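Local coordinates for uncharacterized protein (Thermus thermophilus HB8, PDB 6SCE) that probably defends the cell as a DNA nuclease of Type III CRISPR immunity, switched on when cyclic oligoadenylate binds to its CARF domains, at residues Lys207-Phe212 against Pro226-His231; Arg424-Leu429 against Gln519-Gly524; Gly563-Ala568 against Arg590-Ala595. One frame throughout, in Å; residues are numbered along the deposited sequence.

Interaction 1. Residues Lys207-Phe212 against Pro226-His231; sequences KALSAF and PVVPYH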
loop_
_atom_site.group_PDB
_atom_site.type_symbol
_atom_site.label_atom_id
_atom_site.label_comp_id
_atom_site.label_asym_id
_atom_site.label_seq_id
_atom_site.Cartn_x
_atom_site.Cartn_y
_atom_site.Cartn_z
ATOM N N LYS A 207 -7.414 4.777 17.554
ATOM C CA LYS A 207 -8.098 5.721 16.668
ATOM C C LYS A 207 -7.165 6.872 16.252
ATOM O O LYS A 207 -7.094 7.202 15.075
ATOM C CB LYS A 207 -9.350 6.318 17.319
ATOM C CG LYS A 207 -10.465 5.322 17.614
ATOM N N ALA A 208 -6.454 7.471 17.208
ATOM C CA ALA A 208 -5.615 8.626 16.893
ATOM C C ALA A 208 -4.395 8.209 16.054
ATOM O O ALA A 208 -4.003 8.939 15.140
ATOM C CB ALA A 208 -5.163 9.363 18.152
ATOM N N LEU A 209 -3.803 7.059 16.361
ATOM C CA LEU A 209 -2.670 6.552 15.589
ATOM C C LEU A 209 -3.053 6.231 14.146
ATOM O O LEU A 209 -2.347 6.620 13.215
ATOM C CB LEU A 209 -2.056 5.342 16.242
ATOM C CG LEU A 209 -1.309 5.648 17.532
ATOM C CD1 LEU A 209 -0.928 4.338 18.193
ATOM C CD2 LEU A 209 -0.088 6.531 17.313
ATOM N N SER A 210 -4.211 5.600 13.943
ATOM C CA SER A 210 -4.625 5.250 12.596
ATOM C C SER A 210 -4.962 6.480 11.801
ATOM O O SER A 210 -4.563 6.614 10.621
ATOM C CB SER A 210 -5.807 4.249 12.613
ATOM O OG SER A 210 -6.986 4.801 13.128
ATOM N N ALA A 211 -5.668 7.418 12.425
ATOM C CA ALA A 211 -6.031 8.640 11.736
ATOM C C ALA A 211 -4.790 9.470 11.346
ATOM O O ALA A 211 -4.786 10.129 10.308
ATOM C CB ALA A 211 -6.994 9.460 12.570
ATOM N N PHE A 212 -3.754 9.430 12.183
ATOM C CA PHE A 212 -2.535 10.190 11.947
ATOM C C PHE A 212 -1.797 9.667 10.713
ATOM O O PHE A 212 -1.247 10.433 9.950
ATOM C CB PHE A 212 -1.612 10.110 13.171
ATOM C CG PHE A 212 -0.510 11.105 13.154
ATOM C CD1 PHE A 212 -0.770 12.437 13.411
ATOM C CD2 PHE A 212 0.783 10.720 12.821
ATOM C CE1 PHE A 212 0.239 13.371 13.409
ATOM C CE2 PHE A 212 1.795 11.656 12.790
ATOM C CZ PHE A 212 1.526 12.985 13.078
ATOM N N PRO A 226 4.734 9.161 8.819
ATOM C CA PRO A 226 4.102 9.625 10.053
ATOM C C PRO A 226 5.028 9.298 11.216
ATOM O O PRO A 226 5.228 8.115 11.551
ATOM C CB PRO A 226 2.813 8.795 10.132
ATOM C CG PRO A 226 2.775 7.951 8.877
ATOM C CD PRO A 226 4.198 7.862 8.418
ATOM N N VAL A 227 5.590 10.325 11.811
ATOM C CA VAL A 227 6.580 10.146 12.870
ATOM C C VAL A 227 5.885 10.451 14.183
ATOM O O VAL A 227 5.334 11.538 14.329
ATOM C CB VAL A 227 7.770 11.079 12.693
ATOM C CG1 VAL A 227 8.783 10.849 13.822
ATOM C CG2 VAL A 227 8.438 10.883 11.338
ATOM N N VAL A 228 5.840 9.470 15.093
ATOM C CA VAL A 228 5.079 9.613 16.317
ATOM C C VAL A 228 5.954 9.327 17.536
ATOM O O VAL A 228 6.306 8.159 17.776
ATOM C CB VAL A 228 3.851 8.708 16.326
ATOM C CG1 VAL A 228 3.144 8.768 17.693
ATOM C CG2 VAL A 228 2.877 9.158 15.252
ATOM N N PRO A 229 6.376 10.384 18.246
ATOM C CA PRO A 229 7.159 10.160 19.480
ATOM C C PRO A 229 6.207 9.700 20.553
ATOM O O PRO A 229 5.193 10.362 20.816
ATOM C CB PRO A 229 7.759 11.531 19.788
ATOM C CG PRO A 229 7.644 12.301 18.505
ATOM C CD PRO A 229 6.367 11.808 17.893
ATOM N N TYR A 230 6.472 8.522 21.106
ATOM C CA TYR A 230 5.539 7.927 22.026
ATOM C C TYR A 230 5.507 8.698 23.355
ATOM O O TYR A 230 6.454 9.410 23.705
ATOM C CB TYR A 230 5.778 6.425 22.195
ATOM C CG TYR A 230 7.111 5.999 22.762
ATOM C CD1 TYR A 230 7.374 6.102 24.119
ATOM C CD2 TYR A 230 8.098 5.438 21.944
ATOM C CE1 TYR A 230 8.589 5.682 24.639
ATOM C CE2 TYR A 230 9.308 5.007 22.462
ATOM C CZ TYR A 230 9.552 5.130 23.813
ATOM O OH TYR A 230 10.760 4.715 24.336
ATOM N N HIS A 231 4.394 8.559 24.046
ATOM C CA HIS A 231 4.089 9.333 25.261
ATOM C C HIS A 231 4.741 8.687 26.497
ATOM O O HIS A 231 4.074 8.038 27.303
ATOM C CB HIS A 231 2.585 9.390 25.443
ATOM C CG HIS A 231 1.895 10.318 24.484
ATOM N ND1 HIS A 231 0.548 10.595 24.562
ATOM C CD2 HIS A 231 2.366 11.032 23.425
ATOM C CE1 HIS A 231 0.218 11.448 23.604
ATOM N NE2 HIS A 231 1.301 11.730 22.901
#
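Phe212, reaching off helix 207-212, sends its ring toward strand 226-229 and makes most of this buried, largely apolar contact. The tight part is at its CD2/CE2 side. Phe212 CD2 meets Val228 CG2 at 3.6 Å and Pro226 CB at 3.9 Å, while CE2 also comes near the carbonyl oxygen of Val227; all three partners approach the ring obliquely. With CG anti to the backbone N (chi1 -166°), the phenyl group is thrown out from the helix across to the strand, where it and the valine pass one another running opposite ways. Val228 splits its methyl groups between two partners: CG2 serves the phenylalanine, and CG1 turns to Leu209, whose CD2 sits 3.9 Å away. That second touch is much slighter, one methyl on one methyl, and the backbones stand farther apart there: CA to CA is 8.4 Å for Leu209 and Val228 against 6.9 Å for Phe212 and Pro226. The outer side of the helix, with exposed Ala211, faces away from the strand. Trp190 stacks on Phe212 and Trp192 meets it edge-to-face, so strand 187-192 helps enclose the ring, while Trp253 of helix 240-257 packs on Leu209. Helix 206-220 is thus the connection of a beta-alpha-beta unit, its segment 207-212 running roughly antiparallel to strand 226-229, and strand 225-229 runs between strands 187-192 and 260-262.

Interaction 2. Residues Arg424-Leu429 against Gln519-Gly524; sequences RPEDLL and QARMGG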
loop_
_atom_site.group_PDB
_atom_site.type_symbol
_atom_site.label_atom_id
_atom_site.label_comp_id
_atom_site.label_asym_id
_atom_site.label_seq_id
_atom_site.Cartn_x
_atom_site.Cartn_y
_atom_site.Cartn_z
ATOM N N ARG A 424 -6.647 -17.781 -1.349
ATOM C CA ARG A 424 -7.329 -17.875 -0.050
ATOM C C ARG A 424 -6.995 -16.638 0.754
ATOM O O ARG A 424 -5.806 -16.262 0.846
ATOM C CB ARG A 424 -6.883 -19.115 0.715
ATOM C CG ARG A 424 -6.984 -20.414 -0.060
ATOM C CD ARG A 424 -6.345 -21.570 0.697
ATOM N NE ARG A 424 -5.872 -22.610 -0.220
ATOM C CZ ARG A 424 -5.100 -23.647 0.115
ATOM N NH1 ARG A 424 -4.702 -23.830 1.371
ATOM N NH2 ARG A 424 -4.732 -24.517 -0.819
ATOM N N PRO A 425 -8.012 -16.013 1.364
ATOM C CA PRO A 425 -7.721 -14.801 2.088
ATOM C C PRO A 425 -6.737 -15.010 3.250
ATOM O O PRO A 425 -5.966 -14.116 3.545
ATOM C CB PRO A 425 -9.095 -14.321 2.594
ATOM C CG PRO A 425 -10.049 -15.406 2.342
ATOM C CD PRO A 425 -9.444 -16.365 1.383
ATOM N N GLU A 426 -6.759 -16.175 3.878
ATOM C CA GLU A 426 -5.860 -16.442 4.975
ATOM C C GLU A 426 -4.392 -16.553 4.495
ATOM O O GLU A 426 -3.483 -16.230 5.254
ATOM C CB GLU A 426 -6.293 -17.671 5.790
ATOM C CG GLU A 426 -6.392 -18.979 5.027
ATOM C CD GLU A 426 -7.712 -19.170 4.287
ATOM O OE1 GLU A 426 -8.508 -18.206 4.107
ATOM O OE2 GLU A 426 -7.950 -20.311 3.856
ATOM N N ASP A 427 -4.176 -16.988 3.247
ATOM C CA ASP A 427 -2.823 -17.079 2.685
ATOM C C ASP A 427 -2.303 -15.698 2.365
ATOM O O ASP A 427 -1.180 -15.363 2.720
ATOM C CB ASP A 427 -2.770 -17.988 1.449
ATOM C CG ASP A 427 -2.949 -19.457 1.799
ATOM O OD1 ASP A 427 -2.962 -19.783 2.988
ATOM O OD2 ASP A 427 -3.097 -20.294 0.897
ATOM N N LEU A 428 -3.117 -14.877 1.713
ATOM C CA LEU A 428 -2.722 -13.510 1.482
ATOM C C LEU A 428 -2.356 -12.819 2.800
ATOM O O LEU A 428 -1.309 -12.143 2.901
ATOM C CB LEU A 428 -3.815 -12.736 0.764
ATOM C CG LEU A 428 -3.546 -11.252 0.545
ATOM C CD1 LEU A 428 -2.278 -11.049 -0.278
ATOM C CD2 LEU A 428 -4.755 -10.665 -0.156
ATOM N N LEU A 429 -3.208 -12.982 3.812
ATOM C CA LEU A 429 -2.973 -12.341 5.094
ATOM C C LEU A 429 -1.669 -12.814 5.779
ATOM O O LEU A 429 -0.973 -11.996 6.393
ATOM C CB LEU A 429 -4.181 -12.549 6.030
ATOM C CG LEU A 429 -5.383 -11.643 5.788
ATOM C CD1 LEU A 429 -6.612 -12.232 6.469
ATOM C CD2 LEU A 429 -5.146 -10.226 6.278
ATOM N N GLN A 519 -13.449 -16.344 -2.580
ATOM C CA GLN A 519 -13.487 -17.072 -1.315
ATOM C C GLN A 519 -13.991 -16.146 -0.198
ATOM O O GLN A 519 -13.455 -15.047 -0.024
ATOM C CB GLN A 519 -12.094 -17.595 -0.981
ATOM C CG GLN A 519 -11.689 -18.820 -1.780
ATOM C CD GLN A 519 -11.997 -20.122 -1.047
ATOM O OE1 GLN A 519 -13.103 -20.311 -0.520
ATOM N NE2 GLN A 519 -11.006 -21.021 -0.989
ATOM N N ALA A 520 -15.010 -16.594 0.540
ATOM C CA ALA A 520 -15.554 -15.851 1.695
ATOM C C ALA A 520 -15.345 -16.611 2.997
ATOM O O ALA A 520 -15.313 -17.843 3.016
ATOM C CB ALA A 520 -17.028 -15.541 1.490
ATOM N N ARG A 521 -15.164 -15.853 4.075
ATOM C CA ARG A 521 -14.942 -16.387 5.397
ATOM C C ARG A 521 -15.729 -15.575 6.407
ATOM O O ARG A 521 -16.012 -14.382 6.199
ATOM C CB ARG A 521 -13.469 -16.297 5.805
ATOM C CG ARG A 521 -12.484 -16.954 4.858
ATOM C CD ARG A 521 -12.416 -18.461 5.052
ATOM N NE ARG A 521 -11.374 -19.033 4.213
ATOM C CZ ARG A 521 -11.551 -19.466 2.966
ATOM N NH1 ARG A 521 -12.749 -19.433 2.384
ATOM N NH2 ARG A 521 -10.518 -19.963 2.297
HETATM N N MSE A 522 -16.027 -16.214 7.537
HETATM C CA MSE A 522 -16.655 -15.509 8.651
HETATM C C MSE A 522 -15.566 -14.766 9.392
HETATM O O MSE A 522 -14.436 -14.653 8.898
HETATM C CB MSE A 522 -17.454 -16.538 9.460
HETATM C CG MSE A 522 -18.676 -16.910 8.653
HETATM SE SE MSE A 522 -20.012 -17.727 9.895
HETATM C CE MSE A 522 -20.555 -16.017 10.660
ATOM N N GLY A 523 -15.906 -14.238 10.563
ATOM C CA GLY A 523 -15.062 -13.344 11.309
ATOM C C GLY A 523 -13.989 -13.970 12.159
ATOM O O GLY A 523 -13.852 -15.193 12.247
ATOM N N GLY A 524 -13.205 -13.105 12.771
ATOM C CA GLY A 524 -12.159 -13.558 13.654
ATOM C C GLY A 524 -11.140 -12.477 13.933
ATOM O O GLY A 524 -11.425 -11.282 13.847
#
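Glu426 and Arg521 join the first turn of helix 425-429 to strand 519-524 through a two-nitrogen, side-on salt bridge. The straighter half is Arg521 NH2 to Glu426 OE2, 3.0 Å and 170°, lying in the guanidinium plane and using the syn lone pair of the oxygen. The other half, Arg521 NE to Glu426 OE1 at 3.0 Å, is more bent, consistent with the carboxylate and guanidinium planes being turned 53° apart. Pro425 fills in beside the charges: its CD lies over one guanidinium face, near the rim, and its CG rests 3.8 Å from Arg521 CG. The same CD also meets Gln519 CB.

Behind this first shell, the far end of the guanidinium is held by its own strand. Arg521 NH1 donates to Gln519 OE1 (3.1 Å) and to the carbonyl oxygen of Ala520 (3.1 Å), so the NE/NH2 edge is taken by Glu426 and the NH1 corner by the strand, which together limit rotation of the group. A bend at chi2 folds the arginine back far enough for both. Arg424 occupies the N-cap position, and Tyr306 OH bonds its backbone N. Phe547 and Leu552 of the neighbouring strands pack on Pro425. The helix crosses the strand at 82°, against a mixed sheet flanked by helices, consistent with the restriction-endonuclease-like core of a DNA nuclease.

Interaction 3. Residues Gly563-Ala568 against Arg590-Ala595; sequences GLRERA and RRWRGA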
loop_
_atom_site.group_PDB
_atom_site.type_symbol
_atom_site.label_atom_id
_atom_site.label_comp_id
_atom_site.label_asym_id
_atom_site.label_seq_id
_atom_site.Cartn_x
_atom_site.Cartn_y
_atom_site.Cartn_z
ATOM N N GLY A 563 -23.428 1.834 14.182
ATOM C CA GLY A 563 -22.224 1.053 14.463
ATOM C C GLY A 563 -21.210 1.202 13.337
ATOM O O GLY A 563 -19.996 1.264 13.582
ATOM N N LEU A 564 -21.722 1.278 12.111
ATOM C CA LEU A 564 -20.900 1.421 10.914
ATOM C C LEU A 564 -20.261 2.806 10.832
ATOM O O LEU A 564 -19.081 2.920 10.494
ATOM C CB LEU A 564 -21.732 1.156 9.658
ATOM C CG LEU A 564 -22.429 -0.201 9.587
ATOM C CD1 LEU A 564 -23.253 -0.300 8.313
ATOM C CD2 LEU A 564 -21.433 -1.346 9.691
ATOM N N ARG A 565 -21.022 3.858 11.147
ATOM C CA ARG A 565 -20.458 5.220 11.186
ATOM C C ARG A 565 -19.287 5.319 12.159
ATOM O O ARG A 565 -18.273 5.940 11.846
ATOM C CB ARG A 565 -21.521 6.260 11.556
ATOM C CG ARG A 565 -22.533 6.531 10.453
ATOM C CD ARG A 565 -23.600 7.524 10.894
ATOM N NE ARG A 565 -24.880 7.289 10.217
ATOM C CZ ARG A 565 -25.165 7.633 8.959
ATOM N NH1 ARG A 565 -24.264 8.230 8.190
ATOM N NH2 ARG A 565 -26.367 7.362 8.459
ATOM N N GLU A 566 -19.443 4.712 13.338
ATOM C CA GLU A 566 -18.419 4.757 14.382
ATOM C C GLU A 566 -17.177 3.956 13.983
ATOM O O GLU A 566 -16.050 4.284 14.391
ATOM C CB GLU A 566 -18.966 4.199 15.702
ATOM C CG GLU A 566 -18.040 4.389 16.899
ATOM N N ARG A 567 -17.388 2.901 13.204
ATOM C CA ARG A 567 -16.301 2.018 12.818
ATOM C C ARG A 567 -15.541 2.489 11.570
ATOM O O ARG A 567 -14.370 2.147 11.398
ATOM C CB ARG A 567 -16.839 0.602 12.632
ATOM C CG ARG A 567 -17.001 -0.147 13.943
ATOM C CD ARG A 567 -15.673 -0.716 14.425
ATOM N NE ARG A 567 -15.160 -1.709 13.482
ATOM C CZ ARG A 567 -13.928 -2.209 13.481
ATOM N NH1 ARG A 567 -13.032 -1.819 14.375
ATOM N NH2 ARG A 567 -13.591 -3.108 12.565
ATOM N N ALA A 568 -16.186 3.303 10.740
ATOM C CA ALA A 568 -15.665 3.646 9.418
ATOM C C ALA A 568 -14.241 4.241 9.401
ATOM O O ALA A 568 -13.436 3.853 8.569
ATOM C CB ALA A 568 -16.633 4.565 8.687
ATOM N N ARG A 590 -28.077 -4.285 9.462
ATOM C CA ARG A 590 -29.417 -4.880 9.446
ATOM C C ARG A 590 -30.425 -3.828 8.990
ATOM O O ARG A 590 -31.191 -4.060 8.048
ATOM C CB ARG A 590 -29.791 -5.401 10.834
ATOM C CG ARG A 590 -31.049 -6.247 10.847
ATOM C CD ARG A 590 -31.629 -6.379 12.247
ATOM N NE ARG A 590 -33.071 -6.602 12.180
ATOM C CZ ARG A 590 -34.001 -5.646 12.147
ATOM N NH1 ARG A 590 -35.282 -5.994 12.083
ATOM N NH2 ARG A 590 -33.674 -4.358 12.184
ATOM N N ARG A 591 -30.377 -2.663 9.641
ATOM C CA ARG A 591 -31.274 -1.545 9.331
ATOM C C ARG A 591 -30.519 -0.220 9.147
ATOM O O ARG A 591 -29.871 0.271 10.072
ATOM C CB ARG A 591 -32.310 -1.388 10.458
ATOM C CG ARG A 591 -33.527 -0.527 10.112
ATOM C CD ARG A 591 -34.465 -1.139 9.071
ATOM N NE ARG A 591 -34.833 -2.533 9.356
ATOM C CZ ARG A 591 -35.982 -3.121 9.007
ATOM N NH1 ARG A 591 -36.934 -2.461 8.344
ATOM N NH2 ARG A 591 -36.179 -4.397 9.326
ATOM N N TRP A 592 -30.624 0.365 7.959
ATOM C CA TRP A 592 -30.116 1.714 7.732
ATOM C C TRP A 592 -31.224 2.736 7.977
ATOM O O TRP A 592 -32.332 2.578 7.471
ATOM C CB TRP A 592 -29.573 1.886 6.307
ATOM C CG TRP A 592 -28.712 3.118 6.203
ATOM C CD1 TRP A 592 -29.134 4.407 6.016
ATOM C CD2 TRP A 592 -27.287 3.179 6.331
ATOM N NE1 TRP A 592 -28.058 5.263 6.006
ATOM C CE2 TRP A 592 -26.913 4.535 6.201
ATOM C CE3 TRP A 592 -26.292 2.221 6.540
ATOM C CZ2 TRP A 592 -25.582 4.954 6.274
ATOM C CZ3 TRP A 592 -24.975 2.639 6.609
ATOM C CH2 TRP A 592 -24.632 3.993 6.480
ATOM N N ARG A 593 -30.900 3.792 8.724
ATOM C CA ARG A 593 -31.848 4.871 9.030
ATOM C C ARG A 593 -31.397 6.243 8.530
ATOM O O ARG A 593 -31.992 6.783 7.596
ATOM C CB ARG A 593 -32.106 4.926 10.534
ATOM C CG ARG A 593 -33.045 3.824 10.976
ATOM C CD ARG A 593 -32.881 3.444 12.432
ATOM N NE ARG A 593 -33.453 2.121 12.671
ATOM C CZ ARG A 593 -33.512 1.522 13.857
ATOM N NH1 ARG A 593 -33.039 2.121 14.948
ATOM N NH2 ARG A 593 -34.052 0.312 13.949
ATOM N N GLY A 594 -30.345 6.787 9.143
ATOM C CA GLY A 594 -30.000 8.208 9.015
ATOM C C GLY A 594 -29.576 8.714 7.643
ATOM O O GLY A 594 -30.043 8.232 6.600
ATOM N N ALA A 595 -28.683 9.704 7.649
ATOM C CA ALA A 595 -28.186 10.309 6.412
ATOM C C ALA A 595 -27.459 9.285 5.531
ATOM O O ALA A 595 -27.189 8.162 5.970
ATOM C CB ALA A 595 -27.258 11.470 6.740
#
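Arg565 and Trp592 both send an N-H to the carbonyl oxygen of Ala595; the arginine's bond spans the contact, while the indole's lies within segment 590-595. Arg565 NH2 donates at 2.7 Å in a nearly straight bond (171°), with the oxygen in the guanidinium plane. Trp592 NE1 donates to Ala595 O at 3.0 Å, with the oxygen close to the indole plane. The two donors come from opposite faces of the carbonyl plane, so the acceptor is held from both sides.

Charge adds to this grip. Asp561, at the start of the same helix, forms a salt bridge with Arg565 NH2, and its OD1 accepts from the backbone N of Arg593; Arg565 NH1 reaches on to Pro596 O. The guanidinium therefore ties the helix to the loop that follows the strand.

Van der Waals packing does the rest. The CZ2-CH2 edge of the Trp592 indole comes over one face of the guanidinium, 3.3 Å separating Trp592 CZ2 from Arg565 NH2, with the planes 63° apart. Arg565 gets there on a chain extended from CG to NE. Leu564 CD1 touches Trp592 CZ3 at the ring edge, 3.8 Å away.

With a leucine in place of Arg565, Ala595 O would probably keep just the indole donor, Asp561 would lose its charged mate, and the 593-596 loop would be freer to shift.

Leu564 also packs on Glu556 and Lys558 of strand 551-558 and on Met587 and Ala589 of strand 584-592, while Ala607 of strand 603-607 lies against Trp592. Helix 561-579 so crosses between parallel neighbours 551-558 and 584-592 as the connection of a beta-alpha-beta unit.

Overall arrangement
Along the chain the three contacts follow one another without overlap. Interaction 1 belongs to the six-stranded mixed sheet bounded by strands 156-158 and 260-262; its centre lies 28 Å from that of interaction 2 and 26 Å from that of interaction 3. Interactions 2 and 3, centres 24 Å apart, reach the same seven-stranded sheet, probably that of the nuclease domain: interaction 2 uses strand 519-528 near one side, interaction 3 the end of strand 584-592, three strands further across. None of the contacts touches another, although nearest atoms of interactions 1 and 3 come within about 7 Å, so the two sheet domains lie close together there.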